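Local coordinates for 2L protein (Yaba-like disease virus, PDB 3IT8), which probably binds host tumour necrosis factor through a poxviral version of the MHC class I heavy chain, with a platform domain followed by an immunoglobulin-like domain, at residues I1-Y5 against A166-Q171; Y25-L29 against Y208-V212; D195-E201 against T266-T272. All coordinates share one frame; numbering follows the deposited sequence.

The three contacts trace the chain from its MHC-like platform into its immunoglobulin-like domain. Contact 1 packs helix 148-174 on strand 2-10, in the middle of the eight-stranded sheet. Contact 2, its centre about 10 Å away, sets the hairpin turn between strands 18-25 and 28-36 of that sheet against the loop joining strands 198-207 and 213-218. Contact 3 lies wholly in the second domain, about 35 Å from contact 1 and about 28 Å from contact 2 between centres. Contacts 1 and 2 touch and their segments alternate along the chain, as do those of contacts 2 and 3, whereas contact 1 closes before contact 3 opens. Contact 2 thus places an interdomain junction beside the platform core.

Contact 1 (I1-Y5 against A166-Q171); sequences ITLKY and AILDYQ. With NAG (2-acetamido-2-deoxy-beta-D-glucopyranose), chain M.
Leu-3 and Tyr-170 meet in the core of an MHC-like platform, where helix 148-174 lies over the antiparallel sheet that contains strand 2-10. The short segments pass 8.7 Å apart between axes, at 114°. Leu-3 CD1 stands over the middle of one face of the Tyr-170 ring, 3.8 Å from its centroid, in a CH-pi contact. The leucine reaches there with CG anti to the backbone N (chi1 -175°), which also brings CD2 within 4.2 Å of Ala-166 CB. Closer to the backbone, Leu-3 CB lies against Ile-167 CG1 at 3.9 Å. At the start of the chain, Ile-1 CG1 meets Ile-167 CD1 at 3.8 Å, while Ile-1 CD1 runs across the extended Gln-171 side chain and touches NE2 at 3.8 Å.

A polar bond closes the other end. Tyr-5 OH donates to Tyr-170 OH over 2.8 Å, and the acceptor lies at the edge of the Tyr-5 ring, in its plane. Tyr-170 OH is also bonded to Asp-23 and Thr-59, and its ring stacks with Phe-51. On the sheet side away from the helix, Lys-4 NZ gives a 2.9 Å hydrogen bond to O7 of the N-acetylglucosamine of the glycan carried by Asn-6.

Three hydrogen-bonding partners around a buried phenol probably hold the hydroxyl in place, while Leu-3 and Phe-51 limit how the ring can turn; the carboxylate of Asp-23 would probably make the Tyr-170 oxygen a better acceptor for Tyr-5 OH within otherwise apolar packing.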
ATOM      1  N   ILE D   1      -1.350 -33.929   2.054  1.00 49.29           N
ATOM      2  CA  ILE D   1      -0.067 -34.378   2.657  1.00 49.29           C
ATOM      3  C   ILE D   1      -0.057 -34.217   4.170  1.00 49.29           C
ATOM      4  O   ILE D   1      -0.802 -33.414   4.742  1.00 49.29           O
ATOM      5  CB  ILE D   1       1.130 -33.618   2.077  1.00 44.41           C
ATOM      6  CG1 ILE D   1       0.913 -32.114   2.214  1.00 41.19           C
ATOM      7  CG2 ILE D   1       1.330 -34.009   0.632  1.00 41.19           C
ATOM      8  CD1 ILE D   1       2.073 -31.284   1.679  1.00 41.19           C
ATOM      9  N   THR D   2       0.819 -34.987   4.808  1.00 51.28           N
ATOM     10  CA  THR D   2       0.918 -35.007   6.252  1.00 51.28           C
ATOM     11  C   THR D   2       2.328 -35.128   6.793  1.00 51.28           C
ATOM     12  O   THR D   2       3.170 -35.807   6.208  1.00 51.28           O
ATOM     13  CB  THR D   2       0.072 -36.178   6.791  1.00 37.57           C
ATOM     14  OG1 THR D   2      -1.152 -35.659   7.308  1.00 47.85           O
ATOM     15  CG2 THR D   2       0.818 -36.977   7.869  1.00 47.85           C
ATOM     16  N   LEU D   3       2.581 -34.448   7.907  1.00 34.50           N
ATOM     17  CA  LEU D   3       3.870 -34.551   8.590  1.00 34.50           C
ATOM     18  C   LEU D   3       3.584 -34.812  10.085  1.00 34.50           C
ATOM     19  O   LEU D   3       2.988 -33.978  10.767  1.00 34.50           O
ATOM     20  CB  LEU D   3       4.701 -33.282   8.411  1.00 40.68           C
ATOM     21  CG  LEU D   3       6.125 -33.390   9.001  1.00 37.26           C
ATOM     22  CD1 LEU D   3       6.859 -34.593   8.434  1.00 37.26           C
ATOM     23  CD2 LEU D   3       6.914 -32.135   8.680  1.00 37.26           C
ATOM     24  N   LYS D   4       3.985 -35.976  10.589  1.00 42.10           N
ATOM     25  CA  LYS D   4       3.728 -36.308  11.988  1.00 42.10           C
ATOM     26  C   LYS D   4       4.973 -36.698  12.781  1.00 42.10           C
ATOM     27  O   LYS D   4       5.775 -37.501  12.317  1.00 42.10           O
ATOM     28  CB  LYS D   4       2.701 -37.446  12.069  1.00 38.37           C
ATOM     29  CG  LYS D   4       2.303 -37.792  13.485  1.00 40.56           C
ATOM     30  CD  LYS D   4       1.267 -38.905  13.562  1.00 40.56           C
ATOM     31  CE  LYS D   4       1.842 -40.267  13.221  1.00 40.56           C
ATOM     32  NZ  LYS D   4       0.852 -41.370  13.454  1.00 40.56           N
ATOM     33  N   TYR D   5       5.126 -36.116  13.970  1.00 41.01           N
ATOM     34  CA  TYR D   5       6.235 -36.412  14.880  1.00 41.01           C
ATOM     35  C   TYR D   5       5.656 -37.105  16.120  1.00 41.01           C
ATOM     36  O   TYR D   5       4.696 -36.616  16.725  1.00 41.01           O
ATOM     37  CB  TYR D   5       6.940 -35.126  15.296  1.00 48.99           C
ATOM     38  CG  TYR D   5       7.849 -34.537  14.242  1.00 31.33           C
ATOM     39  CD1 TYR D   5       7.901 -35.068  12.953  1.00 31.33           C
ATOM     40  CD2 TYR D   5       8.653 -33.432  14.523  1.00 31.33           C
ATOM     41  CE1 TYR D   5       8.729 -34.512  11.965  1.00 31.33           C
ATOM     42  CE2 TYR D   5       9.480 -32.864  13.543  1.00 31.33           C
ATOM     43  CZ  TYR D   5       9.509 -33.408  12.271  1.00 31.33           C
ATOM     44  OH  TYR D   5      10.304 -32.841  11.305  1.00 31.33           O
ATOM     45  N   ALA D 166       8.453 -26.864   7.147  1.00 33.50           N
ATOM     46  CA  ALA D 166       9.183 -28.095   6.916  1.00 33.50           C
ATOM     47  C   ALA D 166       8.449 -29.056   5.985  1.00 33.50           C
ATOM     48  O   ALA D 166       9.047 -29.591   5.050  1.00 33.50           O
ATOM     49  CB  ALA D 166       9.469 -28.768   8.247  1.00 23.42           C
ATOM     50  N   ILE D 167       7.156 -29.266   6.230  1.00 43.18           N
ATOM     51  CA  ILE D 167       6.385 -30.196   5.415  1.00 43.18           C
ATOM     52  C   ILE D 167       6.603 -29.991   3.927  1.00 43.18           C
ATOM     53  O   ILE D 167       6.562 -30.942   3.156  1.00 43.18           O
ATOM     54  CB  ILE D 167       4.865 -30.119   5.718  1.00 53.52           C
ATOM     55  CG1 ILE D 167       4.153 -31.312   5.083  1.00 28.08           C
ATOM     56  CG2 ILE D 167       4.274 -28.848   5.144  1.00 28.08           C
ATOM     57  CD1 ILE D 167       2.714 -31.438   5.490  1.00 28.08           C
ATOM     58  N   LEU D 168       6.856 -28.750   3.526  1.00 44.04           N
ATOM     59  CA  LEU D 168       7.082 -28.444   2.116  1.00 44.04           C
ATOM     60  C   LEU D 168       8.419 -28.988   1.606  1.00 44.04           C
ATOM     61  O   LEU D 168       8.545 -29.341   0.433  1.00 44.04           O
ATOM     62  CB  LEU D 168       6.983 -26.933   1.875  1.00 66.22           C
ATOM     63  CG  LEU D 168       5.597 -26.306   2.132  1.00 44.06           C
ATOM     64  CD1 LEU D 168       5.642 -24.834   1.831  1.00 44.06           C
ATOM     65  CD2 LEU D 168       4.527 -26.980   1.280  1.00 44.06           C
ATOM     66  N   ASP D 169       9.417 -29.064   2.480  1.00 48.71           N
ATOM     67  CA  ASP D 169      10.707 -29.609   2.078  1.00 48.71           C
ATOM     68  C   ASP D 169      10.587 -31.126   1.905  1.00 48.71           C
ATOM     69  O   ASP D 169      11.191 -31.708   0.999  1.00 48.71           O
ATOM     70  CB  ASP D 169      11.785 -29.289   3.114  1.00 89.43           C
ATOM     71  CG  ASP D 169      12.161 -27.817   3.134  1.00 68.43           C
ATOM     72  OD1 ASP D 169      12.320 -27.234   2.036  1.00 68.43           O
ATOM     73  OD2 ASP D 169      12.313 -27.250   4.245  1.00 68.43           O
ATOM     74  N   TYR D 170       9.809 -31.765   2.775  1.00 47.82           N
ATOM     75  CA  TYR D 170       9.620 -33.203   2.681  1.00 47.82           C
ATOM     76  C   TYR D 170       8.971 -33.513   1.343  1.00 47.82           C
ATOM     77  O   TYR D 170       9.418 -34.402   0.605  1.00 47.82           O
ATOM     78  CB  TYR D 170       8.720 -33.722   3.806  1.00 51.59           C
ATOM     79  CG  TYR D 170       9.387 -33.825   5.167  1.00 42.30           C
ATOM     80  CD1 TYR D 170       9.705 -32.686   5.902  1.00 42.30           C
ATOM     81  CD2 TYR D 170       9.671 -35.064   5.737  1.00 42.30           C
ATOM     82  CE1 TYR D 170      10.280 -32.778   7.168  1.00 42.30           C
ATOM     83  CE2 TYR D 170      10.247 -35.161   7.003  1.00 42.30           C
ATOM     84  CZ  TYR D 170      10.542 -34.012   7.708  1.00 42.30           C
ATOM     85  OH  TYR D 170      11.075 -34.088   8.969  1.00 42.30           O
ATOM     86  N   GLN D 171       7.914 -32.766   1.035  1.00 61.65           N
ATOM     87  CA  GLN D 171       7.183 -32.953  -0.198  1.00 61.65           C
ATOM     88  C   GLN D 171       8.108 -32.915  -1.402  1.00 61.65           C
ATOM     89  O   GLN D 171       8.022 -33.779  -2.271  1.00 61.65           O
ATOM     90  CB  GLN D 171       6.107 -31.897  -0.333  1.00 74.96           C
ATOM     91  CG  GLN D 171       5.330 -32.033  -1.604  1.00 49.35           C
ATOM     92  CD  GLN D 171       4.168 -31.085  -1.667  1.00 49.35           C
ATOM     93  OE1 GLN D 171       4.325 -29.871  -1.465  1.00 49.35           O
ATOM     94  NE2 GLN D 171       2.979 -31.626  -1.950  1.00 49.35           N
TER
HETATM   95  C1  NAG M 325       3.425 -43.323  18.742  1.00 57.66           C
HETATM   96  C2  NAG M 325       2.054 -43.854  18.319  1.00 57.66           C
HETATM   97  C3  NAG M 325       1.617 -44.983  19.276  1.00 57.66           C
HETATM   98  C4  NAG M 325       2.677 -46.095  19.285  1.00 57.66           C
HETATM   99  C5  NAG M 325       4.012 -45.449  19.694  1.00 57.66           C
HETATM  100  C6  NAG M 325       5.168 -46.433  19.748  1.00 57.66           C
HETATM  101  C7  NAG M 325       0.721 -42.186  17.193  1.00 57.66           C
HETATM  102  C8  NAG M 325      -0.548 -41.359  17.221  1.00 57.66           C
HETATM  103  N2  NAG M 325       1.094 -42.767  18.332  1.00 57.66           N
HETATM  104  O3  NAG M 325       0.361 -45.516  18.879  1.00 57.66           O
HETATM  105  O4  NAG M 325       2.309 -47.154  20.185  1.00 57.66           O
HETATM  106  O5  NAG M 325       4.370 -44.400  18.752  1.00 57.66           O
HETATM  107  O6  NAG M 325       5.661 -46.730  18.449  1.00 57.66           O
HETATM  108  O7  NAG M 325       1.355 -42.291  16.148  1.00 57.66           O

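Contact 2 (Y25-L29 against Y208-V212); sequences YNDQL and YPPDV
Asp-27 carries CG between its backbone N and carbonyl carbon (chi1 55°), while Tyr-208, with CG anti to its own N (chi1 171°), extends its ring from the facing loop until the phenol and the carboxylate meet. Tyr-208 OH donates to Asp-27 OD1 over 2.8 Å. The two side chains approach from opposite directions: the acceptor oxygen lies at the edge of the tyrosine ring, near its plane, whereas the hydroxyl comes in from above the carboxylate plane, 36° out of it. The other oxygen, OD2, is bonded to Tyr-263 OH, so this one acidic group takes a tyrosine hydroxyl on each of its oxygens.

Asn-26 comes to the same phenol at about a right angle, its ND2 3.6 Å from Tyr-208 OH and its amide plane almost perpendicular to the ring. Its OD1 instead accepts a hydrogen bond from Thr-2 N, which ties this end of the amide to the neighbouring strand. Beside the polar group, Pro-210 supplies an apolar surface: its CG lies 4.3 Å from Asp-27 CB and its CD 4.5 Å from Asn-26 CB.

The residues that meet the loop occupy the corner of a type II' turn, Tyr-25 to Gln-28, closed by Gln-28 N to Tyr-25 O at 2.8 Å and by Tyr-25 N to Gln-28 O at 3.0 Å. Strands 18-25 and 28-36 of the platform sheet form a beta hairpin with Asn-26 and Asp-27 as its two-residue loop, and Tyr-25 packs against helix 148-174. Facing it, the loop between strands 198-207 and 213-218 of the immunoglobulin-like domain has Pro-210 against Tyr-263 of strand 263-271, and Asp-211 OD2 is hydrogen-bonded to Thr-100 OG1 and Ile-1 N, joining the two domains.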
ATOM      1  N   TYR D  25       6.061 -38.906   7.011  1.00 29.86           N
ATOM      2  CA  TYR D  25       5.562 -38.006   5.963  1.00 29.86           C
ATOM      3  C   TYR D  25       4.481 -38.859   5.293  1.00 29.86           C
ATOM      4  O   TYR D  25       4.797 -39.871   4.667  1.00 29.86           O
ATOM      5  CB  TYR D  25       6.644 -37.677   4.955  1.00 58.57           C
ATOM      6  CG  TYR D  25       6.108 -36.834   3.845  1.00 51.58           C
ATOM      7  CD1 TYR D  25       5.707 -35.519   4.076  1.00 51.58           C
ATOM      8  CD2 TYR D  25       5.931 -37.362   2.570  1.00 51.58           C
ATOM      9  CE1 TYR D  25       5.137 -34.749   3.065  1.00 51.58           C
ATOM     10  CE2 TYR D  25       5.361 -36.599   1.550  1.00 51.58           C
ATOM     11  CZ  TYR D  25       4.967 -35.296   1.808  1.00 51.58           C
ATOM     12  OH  TYR D  25       4.397 -34.545   0.808  1.00 51.58           O
ATOM     13  N   ASN D  26       3.213 -38.469   5.421  1.00 41.52           N
ATOM     14  CA  ASN D  26       2.119 -39.285   4.883  1.00 41.52           C
ATOM     15  C   ASN D  26       2.277 -40.582   5.656  1.00 41.52           C
ATOM     16  O   ASN D  26       2.483 -40.546   6.864  1.00 41.52           O
ATOM     17  CB  ASN D  26       2.274 -39.551   3.385  1.00 60.68           C
ATOM     18  CG  ASN D  26       1.937 -38.345   2.545  1.00 53.15           C
ATOM     19  OD1 ASN D  26       1.392 -37.363   3.042  1.00 53.15           O
ATOM     20  ND2 ASN D  26       2.246 -38.416   1.257  1.00 53.15           N
ATOM     21  N   ASP D  27       2.201 -41.721   4.978  1.00 52.32           N
ATOM     22  CA  ASP D  27       2.379 -42.992   5.673  1.00 52.32           C
ATOM     23  C   ASP D  27       3.811 -43.505   5.531  1.00 52.32           C
ATOM     24  O   ASP D  27       4.080 -44.663   5.821  1.00 52.32           O
ATOM     25  CB  ASP D  27       1.385 -44.050   5.161  1.00 46.35           C
ATOM     26  CG  ASP D  27       1.453 -44.260   3.652  1.00 50.30           C
ATOM     27  OD1 ASP D  27       2.305 -43.625   2.974  1.00 50.30           O
ATOM     28  OD2 ASP D  27       0.644 -45.073   3.137  1.00 50.30           O
ATOM     29  N   GLN D  28       4.726 -42.633   5.106  1.00 47.98           N
ATOM     30  CA  GLN D  28       6.128 -43.008   4.902  1.00 47.98           C
ATOM     31  C   GLN D  28       7.064 -42.719   6.084  1.00 47.98           C
ATOM     32  O   GLN D  28       7.260 -41.565   6.471  1.00 47.98           O
ATOM     33  CB  GLN D  28       6.698 -42.279   3.688  1.00 49.45           C
ATOM     34  CG  GLN D  28       5.914 -42.445   2.432  1.00 41.08           C
ATOM     35  CD  GLN D  28       5.818 -43.883   2.004  1.00 41.08           C
ATOM     36  OE1 GLN D  28       4.784 -44.533   2.205  1.00 41.08           O
ATOM     37  NE2 GLN D  28       6.896 -44.399   1.411  1.00 41.08           N
ATOM     38  N   LEU D  29       7.671 -43.759   6.644  1.00 45.53           N
ATOM     39  CA  LEU D  29       8.583 -43.542   7.747  1.00 45.53           C
ATOM     40  C   LEU D  29       9.799 -42.773   7.218  1.00 45.53           C
ATOM     41  O   LEU D  29      10.381 -43.132   6.205  1.00 45.53           O
ATOM     42  CB  LEU D  29       9.012 -44.877   8.347  1.00 47.50           C
ATOM     43  CG  LEU D  29      10.081 -44.745   9.430  1.00 34.93           C
ATOM     44  CD1 LEU D  29       9.532 -43.898  10.586  1.00 34.93           C
ATOM     45  CD2 LEU D  29      10.522 -46.136   9.897  1.00 34.93           C
ATOM     46  N   TYR D 208      -4.913 -41.987  -2.534  1.00 90.46           N
ATOM     47  CA  TYR D 208      -3.600 -42.205  -1.971  1.00 90.24           C
ATOM     48  C   TYR D 208      -3.217 -41.444  -0.745  1.00 91.33           C
ATOM     49  O   TYR D 208      -3.303 -41.999   0.337  1.00 97.26           O
ATOM     50  CB  TYR D 208      -2.423 -42.058  -2.929  1.00157.45           C
ATOM     51  CG  TYR D 208      -1.153 -42.110  -2.076  1.00 44.59           C
ATOM     52  CD1 TYR D 208      -1.004 -43.100  -1.075  1.00 44.59           C
ATOM     53  CD2 TYR D 208      -0.186 -41.096  -2.138  1.00 44.59           C
ATOM     54  CE1 TYR D 208       0.057 -43.065  -0.155  1.00 44.59           C
ATOM     55  CE2 TYR D 208       0.890 -41.059  -1.216  1.00 44.59           C
ATOM     56  CZ  TYR D 208       0.997 -42.047  -0.230  1.00 44.59           C
ATOM     57  OH  TYR D 208       2.041 -42.012   0.668  1.00 44.59           O
ATOM     58  N   PRO D 209      -2.750 -40.189  -0.877  1.00 62.09           N
ATOM     59  CA  PRO D 209      -2.388 -39.558   0.408  1.00 57.68           C
ATOM     60  C   PRO D 209      -3.522 -39.913   1.368  1.00 65.08           C
ATOM     61  O   PRO D 209      -4.668 -39.525   1.172  1.00 62.25           O
ATOM     62  CB  PRO D 209      -2.238 -38.087   0.054  1.00 30.55           C
ATOM     63  CG  PRO D 209      -3.160 -37.916  -1.121  1.00 31.31           C
ATOM     64  CD  PRO D 209      -3.033 -39.199  -1.928  1.00 31.31           C
ATOM     65  N   PRO D 210      -3.211 -40.732   2.388  1.00 46.05           N
ATOM     66  CA  PRO D 210      -4.145 -41.230   3.408  1.00 39.76           C
ATOM     67  C   PRO D 210      -4.935 -40.252   4.243  1.00 42.36           C
ATOM     68  O   PRO D 210      -5.918 -40.639   4.880  1.00 47.12           O
ATOM     69  CB  PRO D 210      -3.279 -42.167   4.249  1.00 35.52           C
ATOM     70  CG  PRO D 210      -1.918 -41.579   4.113  1.00 35.52           C
ATOM     71  CD  PRO D 210      -1.826 -41.147   2.683  1.00 35.52           C
ATOM     72  N   ASP D 211      -4.518 -38.991   4.244  1.00 41.00           N
ATOM     73  CA  ASP D 211      -5.234 -37.970   4.996  1.00 40.85           C
ATOM     74  C   ASP D 211      -6.483 -37.533   4.238  1.00 44.39           C
ATOM     75  O   ASP D 211      -6.422 -37.115   3.075  1.00 40.89           O
ATOM     76  CB  ASP D 211      -4.330 -36.755   5.280  1.00 70.49           C
ATOM     77  CG  ASP D 211      -3.568 -36.265   4.043  1.00 64.70           C
ATOM     78  OD1 ASP D 211      -2.818 -37.064   3.434  1.00 64.70           O
ATOM     79  OD2 ASP D 211      -3.705 -35.070   3.692  1.00 64.70           O
ATOM     80  N   VAL D 212      -7.626 -37.652   4.899  1.00 41.92           N
ATOM     81  CA  VAL D 212      -8.890 -37.258   4.306  1.00 44.24           C
ATOM     82  C   VAL D 212      -9.727 -36.679   5.406  1.00 51.58           C
ATOM     83  O   VAL D 212      -9.696 -37.153   6.536  1.00 43.32           O
ATOM     84  CB  VAL D 212      -9.651 -38.454   3.691  1.00 61.17           C
ATOM     85  CG1 VAL D 212     -11.115 -38.117   3.538  1.00 39.56           C
ATOM     86  CG2 VAL D 212      -9.088 -38.765   2.333  1.00 39.56           C
TER

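Contact 3 (D195-E201 against T266-T272); sequences DGNMTLE and TDLVRTT
Val-269 O is gripped by two donors from the neighbouring antiparallel strand. Leu-200 N approaches in the carbonyl plane, 2.9 Å away and with a fairly straight N-H...O angle of 163°, and Thr-199 OG1 comes from above that plane, at 3.2 Å. In return Val-269 N donates to Leu-200 O at 2.7 Å, completing a hydrogen-bonded pair. The flanking pairs, Thr-199 with Arg-270 and Glu-201 with Leu-268, are non-hydrogen-bonded; in the latter, Leu-268 CD1 lies against Glu-201 CB. Glu-201 holds CG anti to the backbone N (chi1 -179°), which carries it to Thr-266 CG2 at 3.9 Å.

Leu-200 and Val-269 project from the other face, where both touch Trp-216 of strand 213-218, in the second sheet; Asp-267 OD2 is hydrogen-bonded to the indole NE1 of Trp-216. Beyond the paired strands, a tentative salt bridge of 3.2 Å links Asp-195 OD2 and Arg-270 NH2 in a poorly ordered loop.

Strands 198-207 and 263-271 are central in a four-stranded sheet whose order matches the ABED sheet of C1-type immunoglobulin domains. Two donors on one carbonyl add a side-chain tie to the backbone ladder, while apolar residues on the inner face join this sheet to its partner.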
ATOM      1  N   ASP D 195     -33.854 -47.916  14.736  1.00192.22           N
ATOM      2  CA  ASP D 195     -34.377 -47.122  15.850  1.00192.22           C
ATOM      3  C   ASP D 195     -34.455 -45.635  15.513  1.00192.22           C
ATOM      4  O   ASP D 195     -35.438 -44.966  15.845  1.00192.22           O
ATOM      5  CB  ASP D 195     -33.532 -47.330  17.118  1.00174.45           C
ATOM      6  CG  ASP D 195     -32.313 -46.428  17.173  1.00174.45           C
ATOM      7  OD1 ASP D 195     -31.441 -46.538  16.287  1.00174.45           O
ATOM      8  OD2 ASP D 195     -32.229 -45.607  18.112  1.00174.45           O
ATOM      9  N   GLY D 196     -33.419 -45.124  14.853  1.00190.48           N
ATOM     10  CA  GLY D 196     -33.397 -43.722  14.474  1.00187.79           C
ATOM     11  C   GLY D 196     -34.026 -43.526  13.108  1.00184.75           C
ATOM     12  O   GLY D 196     -34.143 -44.476  12.334  1.00179.76           O
ATOM     13  N   ASN D 197     -34.430 -42.297  12.801  1.00200.87           N
ATOM     14  CA  ASN D 197     -35.053 -42.028  11.514  1.00200.77           C
ATOM     15  C   ASN D 197     -34.145 -42.315  10.316  1.00200.87           C
ATOM     16  O   ASN D 197     -34.262 -43.376   9.701  1.00200.87           O
ATOM     17  CB  ASN D 197     -35.580 -40.586  11.467  1.00119.30           C
ATOM     18  CG  ASN D 197     -34.716 -39.616  12.246  1.00104.48           C
ATOM     19  OD1 ASN D 197     -34.552 -39.738  13.462  1.00104.48           O
ATOM     20  ND2 ASN D 197     -34.163 -38.637  11.549  1.00104.48           N
ATOM     21  N   MET D 198     -33.238 -41.395   9.991  1.00 90.85           N
ATOM     22  CA  MET D 198     -32.348 -41.590   8.845  1.00 86.94           C
ATOM     23  C   MET D 198     -30.849 -41.551   9.170  1.00 84.08           C
ATOM     24  O   MET D 198     -30.425 -40.929  10.146  1.00 80.51           O
ATOM     25  CB  MET D 198     -32.668 -40.550   7.771  1.00166.07           C
ATOM     26  CG  MET D 198     -31.789 -40.635   6.542  1.00120.75           C
ATOM     27  SD  MET D 198     -32.296 -39.489   5.262  1.00120.75           S
ATOM     28  CE  MET D 198     -33.140 -40.624   4.114  1.00120.75           C
ATOM     29  N   THR D 199     -30.054 -42.227   8.340  1.00 98.77           N
ATOM     30  CA  THR D 199     -28.605 -42.273   8.515  1.00 96.73           C
ATOM     31  C   THR D 199     -27.895 -42.040   7.177  1.00 90.96           C
ATOM     32  O   THR D 199     -28.251 -42.631   6.153  1.00 82.55           O
ATOM     33  CB  THR D 199     -28.150 -43.640   9.106  1.00101.02           C
ATOM     34  OG1 THR D 199     -27.025 -43.430   9.959  1.00 68.14           O
ATOM     35  CG2 THR D 199     -27.741 -44.628   8.001  1.00 68.14           C
ATOM     36  N   LEU D 200     -26.894 -41.167   7.184  1.00 61.70           N
ATOM     37  CA  LEU D 200     -26.147 -40.881   5.969  1.00 64.72           C
ATOM     38  C   LEU D 200     -24.748 -41.458   6.061  1.00 61.40           C
ATOM     39  O   LEU D 200     -24.089 -41.359   7.095  1.00 57.02           O
ATOM     40  CB  LEU D 200     -26.094 -39.376   5.725  1.00 81.31           C
ATOM     41  CG  LEU D 200     -27.396 -38.865   5.114  1.00 62.37           C
ATOM     42  CD1 LEU D 200     -27.444 -37.359   5.137  1.00 62.37           C
ATOM     43  CD2 LEU D 200     -27.500 -39.391   3.694  1.00 62.37           C
ATOM     44  N   GLU D 201     -24.304 -42.074   4.976  1.00 67.42           N
ATOM     45  CA  GLU D 201     -22.995 -42.688   4.943  1.00 63.67           C
ATOM     46  C   GLU D 201     -22.208 -42.231   3.734  1.00 66.92           C
ATOM     47  O   GLU D 201     -22.567 -42.538   2.593  1.00 67.70           O
ATOM     48  CB  GLU D 201     -23.142 -44.200   4.904  1.00164.75           C
ATOM     49  CG  GLU D 201     -21.830 -44.933   4.899  1.00123.30           C
ATOM     50  CD  GLU D 201     -22.020 -46.419   4.739  1.00123.30           C
ATOM     51  OE1 GLU D 201     -22.757 -47.009   5.558  1.00123.30           O
ATOM     52  OE2 GLU D 201     -21.440 -46.998   3.794  1.00123.30           O
ATOM     53  N   THR D 266     -14.991 -44.600   5.408  1.00 56.00           N
ATOM     54  CA  THR D 266     -16.439 -44.675   5.541  1.00 49.06           C
ATOM     55  C   THR D 266     -16.873 -43.789   6.685  1.00 64.25           C
ATOM     56  O   THR D 266     -16.550 -44.078   7.825  1.00 57.72           O
ATOM     57  CB  THR D 266     -16.907 -46.102   5.842  1.00 88.46           C
ATOM     58  OG1 THR D 266     -16.752 -46.905   4.670  1.00 56.87           O
ATOM     59  CG2 THR D 266     -18.363 -46.112   6.264  1.00 56.87           C
ATOM     60  N   ASP D 267     -17.601 -42.715   6.392  1.00 62.55           N
ATOM     61  CA  ASP D 267     -18.052 -41.813   7.444  1.00 67.66           C
ATOM     62  C   ASP D 267     -19.567 -41.819   7.558  1.00 71.75           C
ATOM     63  O   ASP D 267     -20.270 -41.547   6.590  1.00 66.64           O
ATOM     64  CB  ASP D 267     -17.552 -40.394   7.183  1.00102.93           C
ATOM     65  CG  ASP D 267     -17.706 -39.502   8.393  1.00 80.52           C
ATOM     66  OD1 ASP D 267     -17.278 -39.916   9.489  1.00 80.52           O
ATOM     67  OD2 ASP D 267     -18.247 -38.389   8.261  1.00 80.52           O
ATOM     68  N   LEU D 268     -20.063 -42.121   8.752  1.00 63.18           N
ATOM     69  CA  LEU D 268     -21.501 -42.196   8.997  1.00 67.87           C
ATOM     70  C   LEU D 268     -22.031 -40.987   9.774  1.00 70.44           C
ATOM     71  O   LEU D 268     -21.290 -40.353  10.518  1.00 69.76           O
ATOM     72  CB  LEU D 268     -21.815 -43.480   9.768  1.00124.35           C
ATOM     73  CG  LEU D 268     -23.240 -44.023   9.686  1.00 83.30           C
ATOM     74  CD1 LEU D 268     -23.515 -44.453   8.252  1.00 83.30           C
ATOM     75  CD2 LEU D 268     -23.410 -45.194  10.635  1.00 83.30           C
ATOM     76  N   VAL D 269     -23.313 -40.673   9.602  1.00 79.16           N
ATOM     77  CA  VAL D 269     -23.920 -39.537  10.292  1.00 77.67           C
ATOM     78  C   VAL D 269     -25.366 -39.801  10.682  1.00 79.93           C
ATOM     79  O   VAL D 269     -26.158 -40.316   9.886  1.00 75.53           O
ATOM     80  CB  VAL D 269     -23.871 -38.265   9.421  1.00142.19           C
ATOM     81  CG1 VAL D 269     -24.695 -37.154  10.049  1.00 97.62           C
ATOM     82  CG2 VAL D 269     -22.448 -37.809   9.283  1.00 97.62           C
ATOM     83  N   ARG D 270     -25.704 -39.434  11.914  1.00 75.69           N
ATOM     84  CA  ARG D 270     -27.050 -39.618  12.452  1.00 77.82           C
ATOM     85  C   ARG D 270     -27.951 -38.472  11.993  1.00 75.05           C
ATOM     86  O   ARG D 270     -27.917 -37.387  12.566  1.00 65.72           O
ATOM     87  CB  ARG D 270     -26.983 -39.641  13.979  1.00181.10           C
ATOM     88  CG  ARG D 270     -27.628 -40.844  14.632  1.00141.69           C
ATOM     89  CD  ARG D 270     -29.133 -40.715  14.687  1.00141.69           C
ATOM     90  NE  ARG D 270     -29.722 -41.795  15.475  1.00141.69           N
ATOM     91  CZ  ARG D 270     -31.006 -41.864  15.814  1.00141.69           C
ATOM     92  NH1 ARG D 270     -31.849 -40.912  15.433  1.00141.69           N
ATOM     93  NH2 ARG D 270     -31.446 -42.883  16.542  1.00141.69           N
ATOM     94  N   THR D 271     -28.759 -38.717  10.964  1.00113.34           N
ATOM     95  CA  THR D 271     -29.653 -37.688  10.437  1.00122.99           C
ATOM     96  C   THR D 271     -30.814 -37.392  11.378  1.00121.21           C
ATOM     97  O   THR D 271     -31.966 -37.635  11.033  1.00119.70           O
ATOM     98  CB  THR D 271     -30.239 -38.098   9.056  1.00200.99           C
ATOM     99  OG1 THR D 271     -29.172 -38.368   8.140  1.00164.66           O
ATOM    100  CG2 THR D 271     -31.104 -36.977   8.480  1.00164.66           C
ATOM    101  N   THR D 272     -30.515 -36.870  12.565  1.00166.67           N
ATOM    102  CA  THR D 272     -31.563 -36.541  13.524  1.00166.67           C
ATOM    103  C   THR D 272     -32.432 -35.432  12.938  1.00166.67           C
ATOM    104  O   THR D 272     -31.997 -34.701  12.048  1.00166.67           O
ATOM    105  CB  THR D 272     -30.972 -36.071  14.868  1.00180.82           C
ATOM    106  OG1 THR D 272     -30.144 -37.110  15.407  1.00126.63           O
ATOM    107  CG2 THR D 272     -32.085 -35.747  15.864  1.00126.63           C
TER